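Local structure of methyl-coenzyme M reductase subunit gamma (Methanosarcina barkeri, 1E6Y) at residues C[4-9]-C[105-110]; C[23-28]-C[134-139]. The protein forms the gamma subunit of methyl-coenzyme M reductase, the nickel-porphinoid F430 enzyme that releases methane from methyl-coenzyme M, with coenzyme B as reductant, in the last step of methanogenesis. All blocks are in the same frame, centred on the assembly; numbering follows the deposited sequence.

Overall arrangement
Contacts 1 and 2 lie with their centres about 15 Å apart, and neither involves the annotated sites for F430 and coenzyme M. Their segments alternate along the chain: 4-9, 23-28, 105-110, 134-139. Helix 12-22 runs between the two N-terminal segments, and each of these meets the C-terminal part of a later helix, 98-108 in contact 1 and 127-139 in contact 2. The contacts touch where the side chains of Phe109 and Val136 pack and where Asn108 approaches Gly23. The N-terminal region is thus laid across two helices of the subunit: contact 1 also borders the beta subunit, whereas the segments of contact 2 are touched by no other protein chain.

Contact 1 (C[4-9]-C[105-110]); sequences RQYYPG and AAINFR
Arg4 reaches Ile107 with its guanidinium, NH1 lying 3.7 Å from Ile107 CG2 in an oblique approach. Its chain is bent at chi3 (-68°), and the two side chains run past each other in opposite directions. In the plane of the guanidinium, NH1 donates to water 1 at 2.9 Å; that water donates weakly, at 3.3 Å, to Ile107 O, which also accepts from Thr260 of the beta subunit. NE is taken by a salt bridge to Glu266 of the same neighbouring subunit. Ile107 CG2 sits at the ring edge of Tyr6, 4.1 Å from Tyr6 CE2, and Ile107 CD1 is 4.2 Å from Tyr6 CD2. The Tyr6 ring carries Arg4 CB over one face, offset toward the rim, while its OH stands 3.3 Å above the centre of the Arg4 guanidinium plane. The same OH is hydrogen-bonded to water 2 at 2.8 Å, a water bound weakly to Asn108 OD1. Tyr7 meets Phe100 of helix 98-108 edge-to-face. Apolar packing and two water bridges, each with one weak leg, join the loop before helix 12-22 to the C-terminal turn of helix 98-108, with Met21 of helix 12-22 touching Tyr6, Tyr7 and Ile107.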
ATOM      1  N   ARG C   4     -16.147 -23.614  43.080  1.00 19.75           N
ATOM      2  CA  ARG C   4     -16.155 -23.708  41.615  1.00 18.44           C
ATOM      3  C   ARG C   4     -16.940 -24.914  41.126  1.00 17.86           C
ATOM      4  O   ARG C   4     -16.892 -25.986  41.739  1.00 17.62           O
ATOM      5  CB  ARG C   4     -14.706 -23.731  41.123  1.00 18.41           C
ATOM      6  CG  ARG C   4     -14.124 -22.317  41.005  1.00 18.35           C
ATOM      7  CD  ARG C   4     -12.631 -22.404  40.762  1.00 18.32           C
ATOM      8  NE  ARG C   4     -11.856 -22.920  41.877  1.00 18.69           N
ATOM      9  CZ  ARG C   4     -10.601 -23.335  41.854  1.00 18.26           C
ATOM     10  NH1 ARG C   4      -9.919 -23.321  40.708  1.00 17.68           N
ATOM     11  NH2 ARG C   4      -9.986 -23.782  42.939  1.00 18.50           N
ATOM     12  N   GLN C   5     -17.659 -24.737  40.018  1.00 16.68           N
ATOM     13  CA  GLN C   5     -18.415 -25.820  39.387  1.00 16.26           C
ATOM     14  C   GLN C   5     -17.808 -26.273  38.057  1.00 15.83           C
ATOM     15  O   GLN C   5     -18.160 -27.336  37.539  1.00 15.06           O
ATOM     16  CB  GLN C   5     -19.873 -25.400  39.177  1.00 16.75           C
ATOM     17  CG  GLN C   5     -20.061 -24.144  38.336  1.00 16.68           C
ATOM     18  CD  GLN C   5     -21.504 -23.667  38.312  1.00 16.52           C
ATOM     19  OE1 GLN C   5     -22.386 -24.289  38.907  1.00 17.06           O
ATOM     20  NE2 GLN C   5     -21.755 -22.573  37.605  1.00 15.97           N
ATOM     21  N   TYR C   6     -16.954 -25.423  37.485  1.00 14.48           N
ATOM     22  CA  TYR C   6     -16.085 -25.766  36.353  1.00 14.96           C
ATOM     23  C   TYR C   6     -16.763 -25.883  34.989  1.00 15.04           C
ATOM     24  O   TYR C   6     -16.382 -25.196  34.042  1.00 15.36           O
ATOM     25  CB  TYR C   6     -15.295 -27.050  36.646  1.00 14.85           C
ATOM     26  CG  TYR C   6     -14.305 -26.905  37.777  1.00 15.43           C
ATOM     27  CD1 TYR C   6     -14.586 -27.413  39.045  1.00 15.04           C
ATOM     28  CD2 TYR C   6     -13.103 -26.221  37.592  1.00 15.32           C
ATOM     29  CE1 TYR C   6     -13.694 -27.241  40.103  1.00 15.89           C
ATOM     30  CE2 TYR C   6     -12.205 -26.041  38.642  1.00 16.15           C
ATOM     31  CZ  TYR C   6     -12.505 -26.554  39.894  1.00 16.38           C
ATOM     32  OH  TYR C   6     -11.615 -26.386  40.931  1.00 17.26           O
ATOM     33  N   TYR C   7     -17.738 -26.781  34.876  1.00 14.84           N
ATOM     34  CA  TYR C   7     -18.303 -27.133  33.579  1.00 14.64           C
ATOM     35  C   TYR C   7     -19.704 -27.711  33.753  1.00 14.50           C
ATOM     36  O   TYR C   7     -19.974 -28.419  34.725  1.00 14.81           O
ATOM     37  CB  TYR C   7     -17.398 -28.158  32.885  1.00 14.33           C
ATOM     38  CG  TYR C   7     -17.621 -28.276  31.396  1.00 14.18           C
ATOM     39  CD1 TYR C   7     -17.195 -27.271  30.529  1.00 14.03           C
ATOM     40  CD2 TYR C   7     -18.298 -29.369  30.857  1.00 13.70           C
ATOM     41  CE1 TYR C   7     -17.444 -27.348  29.161  1.00 13.81           C
ATOM     42  CE2 TYR C   7     -18.555 -29.453  29.490  1.00 14.84           C
ATOM     43  CZ  TYR C   7     -18.122 -28.438  28.650  1.00 13.69           C
ATOM     44  OH  TYR C   7     -18.366 -28.515  27.299  1.00 14.54           O
ATOM     45  N   PRO C   8     -20.621 -27.402  32.820  1.00 14.62           N
ATOM     46  CA  PRO C   8     -21.970 -27.978  32.845  1.00 14.79           C
ATOM     47  C   PRO C   8     -22.003 -29.434  32.392  1.00 15.08           C
ATOM     48  O   PRO C   8     -20.960 -30.037  32.131  1.00 15.75           O
ATOM     49  CB  PRO C   8     -22.755 -27.074  31.898  1.00 14.81           C
ATOM     50  CG  PRO C   8     -21.725 -26.593  30.933  1.00 14.65           C
ATOM     51  CD  PRO C   8     -20.497 -26.369  31.774  1.00 14.53           C
ATOM     52  N   GLY C   9     -23.205 -29.999  32.334  1.00 14.88           N
ATOM     53  CA  GLY C   9     -23.368 -31.336  31.795  1.00 15.30           C
ATOM     54  C   GLY C   9     -23.505 -32.406  32.857  1.00 15.68           C
ATOM     55  O   GLY C   9     -22.930 -32.302  33.941  1.00 15.00           O
ATOM     56  N   ALA C 105      -4.061 -27.515  32.876  1.00 11.91           N
ATOM     57  CA  ALA C 105      -2.804 -26.815  33.126  1.00 12.08           C
ATOM     58  C   ALA C 105      -3.033 -25.423  33.711  1.00 11.77           C
ATOM     59  O   ALA C 105      -2.436 -25.070  34.727  1.00 12.30           O
ATOM     60  CB  ALA C 105      -1.990 -26.717  31.838  1.00 12.12           C
ATOM     61  N   ALA C 106      -3.966 -24.679  33.122  1.00 11.86           N
ATOM     62  CA  ALA C 106      -4.246 -23.303  33.540  1.00 11.97           C
ATOM     63  C   ALA C 106      -4.794 -23.215  34.965  1.00 11.89           C
ATOM     64  O   ALA C 106      -4.472 -22.286  35.708  1.00 11.80           O
ATOM     65  CB  ALA C 106      -5.223 -22.653  32.569  1.00 11.52           C
ATOM     66  N   ILE C 107      -5.627 -24.183  35.337  1.00 12.10           N
ATOM     67  CA  ILE C 107      -6.305 -24.166  36.630  1.00 12.33           C
ATOM     68  C   ILE C 107      -5.421 -24.697  37.764  1.00 12.66           C
ATOM     69  O   ILE C 107      -5.470 -24.184  38.882  1.00 13.08           O
ATOM     70  CB  ILE C 107      -7.626 -24.983  36.564  1.00 12.69           C
ATOM     71  CG1 ILE C 107      -8.635 -24.250  35.676  1.00 12.53           C
ATOM     72  CG2 ILE C 107      -8.210 -25.191  37.962  1.00 12.66           C
ATOM     73  CD1 ILE C 107      -9.837 -25.086  35.282  1.00 12.33           C
ATOM     74  N   ASN C 108      -4.556 -25.660  37.456  1.00 12.88           N
ATOM     75  CA  ASN C 108      -3.875 -26.417  38.504  1.00 13.62           C
ATOM     76  C   ASN C 108      -2.377 -26.149  38.643  1.00 13.81           C
ATOM     77  O   ASN C 108      -1.757 -26.584  39.617  1.00 14.41           O
ATOM     78  CB  ASN C 108      -4.114 -27.913  38.301  1.00 14.14           C
ATOM     79  CG  ASN C 108      -5.578 -28.279  38.397  1.00 14.63           C
ATOM     80  OD1 ASN C 108      -6.161 -28.254  39.480  1.00 16.27           O
ATOM     81  ND2 ASN C 108      -6.189 -28.584  37.261  1.00 14.48           N
ATOM     82  N   PHE C 109      -1.798 -25.428  37.688  1.00 13.82           N
ATOM     83  CA  PHE C 109      -0.365 -25.157  37.714  1.00 13.44           C
ATOM     84  C   PHE C 109      -0.062 -23.672  37.585  1.00 13.47           C
ATOM     85  O   PHE C 109      -0.764 -22.949  36.875  1.00 13.15           O
ATOM     86  CB  PHE C 109       0.346 -25.933  36.599  1.00 13.84           C
ATOM     87  CG  PHE C 109       0.334 -27.419  36.808  1.00 15.07           C
ATOM     88  CD1 PHE C 109      -0.769 -28.177  36.433  1.00 15.60           C
ATOM     89  CD2 PHE C 109       1.384 -28.044  37.475  1.00 15.63           C
ATOM     90  CE1 PHE C 109      -0.837 -29.535  36.737  1.00 16.00           C
ATOM     91  CE2 PHE C 109       1.325 -29.401  37.779  1.00 15.57           C
ATOM     92  CZ  PHE C 109       0.214 -30.147  37.410  1.00 15.82           C
ATOM     93  N   ARG C 110       0.974 -23.220  38.288  1.00 13.57           N
ATOM     94  CA  ARG C 110       1.356 -21.809  38.260  1.00 13.26           C
ATOM     95  C   ARG C 110       2.358 -21.542  37.139  1.00 12.86           C
ATOM     96  O   ARG C 110       3.260 -22.336  36.911  1.00 12.88           O
ATOM     97  CB  ARG C 110       2.009 -21.405  39.588  1.00 13.18           C
ATOM     98  CG  ARG C 110       1.137 -21.771  40.792  1.00 14.08           C
ATOM     99  CD  ARG C 110       1.783 -21.212  42.062  1.00 13.76           C
ATOM    100  NE  ARG C 110       1.580 -19.754  42.088  1.00 14.48           N
ATOM    101  CZ  ARG C 110       2.593 -18.894  42.163  1.00 14.25           C
ATOM    102  NH1 ARG C 110       2.299 -17.595  42.177  1.00 15.75           N
ATOM    103  NH2 ARG C 110       3.846 -19.309  42.187  1.00 14.56           N
TER
HETATM  104  O   HOH W   1      -7.472 -24.707  41.463  1.00 26.88           O
HETATM  105  O   HOH W   2      -8.955 -27.233  40.981  1.00 39.17           O

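Contact 2 (C[23-28]-C[134-139]); sequences GKLEKL and AKVQME
Leu28 N donates to Glu139 O across the contact in a bond close to straight, at 2.9 Å (162°). Beside this bond the side chains of Lys27 and Glu139 lie alongside each other and point the same way. Lys27 CE comes within 3.3 Å of Glu139 OE1, while NZ forms only a long salt bridge to the same oxygen, at 3.9 Å. With CG anti to the backbone N (chi1 -170°), the lysine chain stays extended until its last torsion, where it bends; NZ is also bound by Arg29 O and Glu30 OE1. Farther back along the segment, Leu25 CD1 touches Val136 CG1 at 4.5 Å. The carboxylate of Glu139 joins Lys27 and Lys135 in a salt-bridge network at the end of helix 127-139: Lys135 NZ, one helical turn earlier, meets OE2 at 2.9 Å from above the carboxylate plane. OE2 also accepts from Ile31 N, and Lys135 NZ bonds to Ile31 O, so the chain beyond 23-28 holds both charged groups. Segment 23-28 itself leaves helix 12-22 through a Schellman motif at Gly23, and backbone bonding between Glu26 and Glu141 carries the pairing begun by Leu28 and Glu139 past the end of helix 127-139. Phe104 of helix 98-108 packs against both Leu25 and Val136.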
ATOM      1  N   GLY C  23      -8.378 -31.104  38.237  1.00 16.01           N
ATOM      2  CA  GLY C  23      -7.141 -31.807  38.541  1.00 16.90           C
ATOM      3  C   GLY C  23      -7.327 -33.033  39.420  1.00 17.50           C
ATOM      4  O   GLY C  23      -6.359 -33.571  39.957  1.00 17.97           O
ATOM      5  N   LYS C  24      -8.570 -33.479  39.562  1.00 17.81           N
ATOM      6  CA  LYS C  24      -8.868 -34.689  40.319  1.00 18.95           C
ATOM      7  C   LYS C  24      -8.755 -35.906  39.407  1.00 18.31           C
ATOM      8  O   LYS C  24      -9.744 -36.384  38.850  1.00 18.72           O
ATOM      9  CB  LYS C  24     -10.264 -34.583  40.937  1.00 19.95           C
ATOM     10  CG  LYS C  24     -10.349 -33.498  42.003  1.00 22.53           C
ATOM     11  CD  LYS C  24     -11.763 -33.294  42.514  1.00 25.10           C
ATOM     12  CE  LYS C  24     -11.796 -32.168  43.539  1.00 26.45           C
ATOM     13  NZ  LYS C  24     -13.131 -32.023  44.191  1.00 28.02           N
ATOM     14  N   LEU C  25      -7.519 -36.346  39.202  1.00 18.00           N
ATOM     15  CA  LEU C  25      -7.201 -37.371  38.217  1.00 18.16           C
ATOM     16  C   LEU C  25      -6.594 -38.587  38.899  1.00 18.29           C
ATOM     17  O   LEU C  25      -5.612 -38.466  39.633  1.00 18.61           O
ATOM     18  CB  LEU C  25      -6.204 -36.820  37.193  1.00 17.98           C
ATOM     19  CG  LEU C  25      -6.641 -35.616  36.359  1.00 17.85           C
ATOM     20  CD1 LEU C  25      -5.433 -34.979  35.695  1.00 17.26           C
ATOM     21  CD2 LEU C  25      -7.650 -36.062  35.322  1.00 17.04           C
ATOM     22  N   GLU C  26      -7.130 -39.763  38.590  1.00 18.64           N
ATOM     23  CA  GLU C  26      -6.602 -41.012  39.129  1.00 18.78           C
ATOM     24  C   GLU C  26      -5.218 -41.316  38.560  1.00 18.68           C
ATOM     25  O   GLU C  26      -5.010 -41.262  37.348  1.00 18.05           O
ATOM     26  CB  GLU C  26      -7.556 -42.167  38.812  1.00 19.21           C
ATOM     27  CG  GLU C  26      -7.106 -43.514  39.366  1.00 20.52           C
ATOM     28  CD  GLU C  26      -8.094 -44.637  39.092  1.00 21.69           C
ATOM     29  OE1 GLU C  26      -7.885 -45.744  39.631  1.00 22.61           O
ATOM     30  OE2 GLU C  26      -9.073 -44.426  38.341  1.00 21.71           O
ATOM     31  N   LYS C  27      -4.261 -41.554  39.450  1.00 18.95           N
ATOM     32  CA  LYS C  27      -2.934 -42.013  39.053  1.00 19.16           C
ATOM     33  C   LYS C  27      -3.024 -43.470  38.604  1.00 19.30           C
ATOM     34  O   LYS C  27      -3.561 -44.315  39.324  1.00 19.40           O
ATOM     35  CB  LYS C  27      -1.966 -41.885  40.229  1.00 20.14           C
ATOM     36  CG  LYS C  27      -0.507 -42.111  39.877  1.00 21.64           C
ATOM     37  CD  LYS C  27       0.370 -41.904  41.102  1.00 23.81           C
ATOM     38  CE  LYS C  27       1.847 -41.980  40.763  1.00 25.67           C
ATOM     39  NZ  LYS C  27       2.192 -43.278  40.131  1.00 27.50           N
ATOM     40  N   LEU C  28      -2.550 -43.746  37.393  1.00 18.66           N
ATOM     41  CA  LEU C  28      -2.699 -45.071  36.803  1.00 18.69           C
ATOM     42  C   LEU C  28      -1.371 -45.778  36.576  1.00 18.06           C
ATOM     43  O   LEU C  28      -1.339 -46.990  36.363  1.00 18.18           O
ATOM     44  CB  LEU C  28      -3.455 -44.980  35.474  1.00 18.69           C
ATOM     45  CG  LEU C  28      -4.922 -44.544  35.521  1.00 19.28           C
ATOM     46  CD1 LEU C  28      -5.499 -44.564  34.119  1.00 19.10           C
ATOM     47  CD2 LEU C  28      -5.716 -45.467  36.428  1.00 19.01           C
ATOM     48  N   ALA C 134       4.174 -32.132  33.423  1.00 14.10           N
ATOM     49  CA  ALA C 134       4.394 -33.275  32.543  1.00 14.17           C
ATOM     50  C   ALA C 134       4.211 -34.604  33.274  1.00 14.59           C
ATOM     51  O   ALA C 134       3.566 -35.515  32.758  1.00 13.98           O
ATOM     52  CB  ALA C 134       5.788 -33.200  31.939  1.00 14.07           C
ATOM     53  N   LYS C 135       4.733 -34.686  34.497  1.00 14.86           N
ATOM     54  CA  LYS C 135       4.672 -35.918  35.280  1.00 15.06           C
ATOM     55  C   LYS C 135       3.236 -36.334  35.576  1.00 14.68           C
ATOM     56  O   LYS C 135       2.887 -37.506  35.444  1.00 14.55           O
ATOM     57  CB  LYS C 135       5.445 -35.755  36.590  1.00 16.52           C
ATOM     58  CG  LYS C 135       5.623 -37.047  37.373  1.00 18.89           C
ATOM     59  CD  LYS C 135       6.775 -36.927  38.348  1.00 21.63           C
ATOM     60  CE  LYS C 135       7.685 -38.145  38.273  1.00 24.05           C
ATOM     61  NZ  LYS C 135       7.130 -39.294  39.039  1.00 24.59           N
ATOM     62  N   VAL C 136       2.394 -35.364  35.925  1.00 14.16           N
ATOM     63  CA  VAL C 136       0.989 -35.639  36.200  1.00 14.43           C
ATOM     64  C   VAL C 136       0.266 -36.085  34.930  1.00 14.43           C
ATOM     65  O   VAL C 136      -0.502 -37.047  34.954  1.00 14.33           O
ATOM     66  CB  VAL C 136       0.269 -34.401  36.793  1.00 14.36           C
ATOM     67  CG1 VAL C 136      -1.192 -34.728  37.079  1.00 14.34           C
ATOM     68  CG2 VAL C 136       0.966 -33.955  38.075  1.00 14.30           C
ATOM     69  N   GLN C 137       0.584 -35.448  33.808  1.00 14.18           N
ATOM     70  CA  GLN C 137      -0.027 -35.809  32.534  1.00 13.94           C
ATOM     71  C   GLN C 137       0.399 -37.200  32.072  1.00 13.79           C
ATOM     72  O   GLN C 137      -0.398 -37.934  31.495  1.00 14.27           O
ATOM     73  CB  GLN C 137       0.319 -34.779  31.461  1.00 13.84           C
ATOM     74  CG  GLN C 137      -0.254 -33.399  31.724  1.00 13.86           C
ATOM     75  CD  GLN C 137      -0.313 -32.545  30.473  1.00 14.46           C
ATOM     76  OE1 GLN C 137      -1.253 -32.652  29.683  1.00 14.05           O
ATOM     77  NE2 GLN C 137       0.697 -31.701  30.279  1.00 14.20           N
ATOM     78  N   MET C 138       1.627 -37.587  32.409  1.00 14.18           N
ATOM     79  CA  MET C 138       2.164 -38.886  32.014  1.00 14.43           C
ATOM     80  C   MET C 138       1.610 -40.025  32.870  1.00 14.96           C
ATOM     81  O   MET C 138       1.407 -41.133  32.373  1.00 14.62           O
ATOM     82  CB  MET C 138       3.694 -38.884  32.106  1.00 14.38           C
ATOM     83  CG  MET C 138       4.399 -37.991  31.092  1.00 14.31           C
ATOM     84  SD  MET C 138       4.093 -38.458  29.374  1.00 14.93           S
ATOM     85  CE  MET C 138       5.236 -39.835  29.179  1.00 14.70           C
ATOM     86  N   GLU C 139       1.367 -39.744  34.149  1.00 14.99           N
ATOM     87  CA  GLU C 139       1.064 -40.787  35.128  1.00 15.11           C
ATOM     88  C   GLU C 139      -0.426 -41.014  35.362  1.00 15.28           C
ATOM     89  O   GLU C 139      -0.835 -42.109  35.747  1.00 15.43           O
ATOM     90  CB  GLU C 139       1.738 -40.470  36.466  1.00 15.33           C
ATOM     91  CG  GLU C 139       3.260 -40.548  36.434  1.00 16.42           C
ATOM     92  CD  GLU C 139       3.895 -40.421  37.812  1.00 16.36           C
ATOM     93  OE1 GLU C 139       3.290 -39.794  38.705  1.00 16.66           O
ATOM     94  OE2 GLU C 139       5.015 -40.940  37.996  1.00 17.28           O
TER